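Local atomic coordinates of cellulosomal scaffoldin (Acetivibrio cellulolyticus, PDB entry 4WI0), a protein that serves as a cellulosome scaffold, docking onto a cohesin through this C-terminal X-module and calcium-binding dockerin, and probably also cleaves cellulose. Residues G6-D11 / A37-N42. The protein carries 1 engineered substitution. Sequence-based numbering, arbitrary orientation.
Sequences GYINPD and AVTDSN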
loop_
_atom_site.group_PDB
_atom_site.type_symbol
_atom_site.label_atom_id
_atom_site.label_comp_id
_atom_site.label_asym_id
_atom_site.label_seq_id
_atom_site.Cartn_x
_atom_site.Cartn_y
_atom_site.Cartn_z
ATOM N N GLY B 6 -5.601 -15.197 24.714
ATOM C CA GLY B 6 -4.469 -14.639 23.978
ATOM C C GLY B 6 -4.782 -13.379 23.195
ATOM O O GLY B 6 -5.861 -12.797 23.337
ATOM N N TYR B 7 -3.825 -12.971 22.367
ATOM C CA TYR B 7 -3.926 -11.752 21.567
ATOM C C TYR B 7 -3.650 -12.018 20.088
ATOM O O TYR B 7 -2.691 -12.700 19.752
ATOM C CB TYR B 7 -2.932 -10.711 22.090
ATOM C CG TYR B 7 -3.341 -10.129 23.411
ATOM C CD1 TYR B 7 -3.020 -10.768 24.606
ATOM C CD2 TYR B 7 -4.076 -8.948 23.474
ATOM C CE1 TYR B 7 -3.405 -10.235 25.828
ATOM C CE2 TYR B 7 -4.466 -8.413 24.692
ATOM C CZ TYR B 7 -4.126 -9.060 25.862
ATOM O OH TYR B 7 -4.516 -8.530 27.076
ATOM N N ILE B 8 -4.516 -11.487 19.227
ATOM C CA ILE B 8 -4.335 -11.513 17.776
ATOM C C ILE B 8 -4.123 -10.061 17.319
ATOM O O ILE B 8 -4.845 -9.171 17.765
ATOM C CB ILE B 8 -5.590 -12.072 17.039
ATOM C CG1 ILE B 8 -6.111 -13.385 17.659
ATOM C CG2 ILE B 8 -5.315 -12.233 15.551
ATOM C CD1 ILE B 8 -5.225 -14.597 17.485
ATOM N N ASN B 9 -3.135 -9.832 16.447
ATOM C CA ASN B 9 -2.895 -8.533 15.808
ATOM C C ASN B 9 -2.749 -8.730 14.292
ATOM O O ASN B 9 -2.176 -9.722 13.858
ATOM C CB ASN B 9 -1.566 -7.931 16.291
ATOM C CG ASN B 9 -1.661 -7.134 17.589
ATOM O OD1 ASN B 9 -0.686 -6.479 17.948
ATOM N ND2 ASN B 9 -2.782 -7.193 18.306
ATOM N N PRO B 10 -3.229 -7.770 13.481
ATOM C CA PRO B 10 -2.921 -7.860 12.043
ATOM C C PRO B 10 -1.454 -7.525 11.795
ATOM O O PRO B 10 -0.876 -6.736 12.559
ATOM C CB PRO B 10 -3.834 -6.800 11.426
ATOM C CG PRO B 10 -4.034 -5.806 12.514
ATOM C CD PRO B 10 -4.026 -6.573 13.803
ATOM N N ASP B 11 -0.847 -8.115 10.762
ATOM C CA ASP B 11 0.554 -7.831 10.440
ATOM C C ASP B 11 0.716 -6.565 9.572
ATOM O O ASP B 11 1.096 -6.632 8.397
ATOM C CB ASP B 11 1.230 -9.045 9.776
ATOM C CG ASP B 11 2.721 -8.851 9.592
ATOM O OD1 ASP B 11 3.302 -7.960 10.245
ATOM O OD2 ASP B 11 3.323 -9.579 8.787
ATOM N N ALA B 37 -14.302 -17.831 20.007
ATOM C CA ALA B 37 -14.382 -16.492 20.570
ATOM C C ALA B 37 -13.933 -15.479 19.530
ATOM O O ALA B 37 -13.165 -15.804 18.620
ATOM C CB ALA B 37 -13.516 -16.376 21.816
ATOM N N VAL B 38 -14.411 -14.250 19.674
ATOM C CA VAL B 38 -14.025 -13.169 18.776
ATOM C C VAL B 38 -13.183 -12.162 19.551
ATOM O O VAL B 38 -13.502 -11.840 20.707
ATOM C CB VAL B 38 -15.265 -12.490 18.185
ATOM C CG1 VAL B 38 -14.861 -11.408 17.204
ATOM C CG2 VAL B 38 -16.148 -13.528 17.497
ATOM N N THR B 39 -12.114 -11.670 18.928
ATOM C CA THR B 39 -11.226 -10.733 19.607
ATOM C C THR B 39 -11.924 -9.381 19.816
ATOM O O THR B 39 -12.720 -8.962 18.978
ATOM C CB THR B 39 -9.902 -10.505 18.847
ATOM O OG1 THR B 39 -10.170 -10.045 17.516
ATOM C CG2 THR B 39 -9.066 -11.785 18.803
ATOM N N ASP B 40 -11.616 -8.723 20.937
ATOM C CA ASP B 40 -12.094 -7.359 21.205
ATOM C C ASP B 40 -11.195 -6.323 20.529
ATOM O O ASP B 40 -10.325 -6.679 19.729
ATOM C CB ASP B 40 -12.203 -7.105 22.724
ATOM C CG ASP B 40 -10.873 -7.246 23.460
ATOM O OD1 ASP B 40 -9.785 -7.064 22.863
ATOM O OD2 ASP B 40 -10.924 -7.549 24.666
ATOM N N SER B 41 -11.394 -5.040 20.849
ATOM C CA SER B 41 -10.632 -3.967 20.214
ATOM C C SER B 41 -9.155 -3.944 20.619
ATOM O O SER B 41 -8.347 -3.277 19.975
ATOM C CB SER B 41 -11.275 -2.613 20.496
ATOM O OG SER B 41 -11.240 -2.311 21.884
ATOM N N ASN B 42 -8.803 -4.664 21.683
ATOM C CA ASN B 42 -7.408 -4.845 22.066
ATOM C C ASN B 42 -6.803 -6.104 21.440
ATOM O O ASN B 42 -5.659 -6.432 21.726
ATOM C CB ASN B 42 -7.265 -4.934 23.594
ATOM C CG ASN B 42 -7.881 -3.752 24.323
ATOM O OD1 ASN B 42 -8.405 -3.896 25.435
ATOM N ND2 ASN B 42 -7.811 -2.577 23.719
#
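Ile8 turns CG1 anti to its carbonyl carbon (chi1 -48°), and Thr39 holds its methyl CG2 in the same relation to its own carbonyl carbon, torsions that bring the two hydrocarbon branches together between strand 2-10 and the turn that follows strand 34-38. Ile8 CG1 lies 3.5 Å from Thr39 CG2, and the side chains cross at about a right angle. The case illustrates how a threonine can divide its two branches between different tasks. While the methyl packs on Ile8, in a layer where both side chains also touch Phe45, OG1 is hydrogen-bonded to Lys23 O and Phe26 N, which satisfies a hydroxyl on a buried residue. Farther along the turn, Asn42 delivers its backbone oxygen to the edge of the Tyr7 ring: O of Asn42 lies in the ring plane, 3.4 Å from Tyr7 CD2. The turn itself is shaped from within, since Asp40 OD1 accepts from Asn42 N at 2.8 Å, a bent bond (131°) arriving above the carboxylate plane. The same oxygen also receives Tyr44 N, tying the turn to the beginning of strand 44-50, which pairs antiparallel with strand 2-10. An Asx turn at Asp40 therefore helps carry the chain from the edge strand of one sheet into the other, a sheet-to-sheet connection consistent with the transthyretin-like beta-sandwich of carboxypeptidase regulatory-like domains.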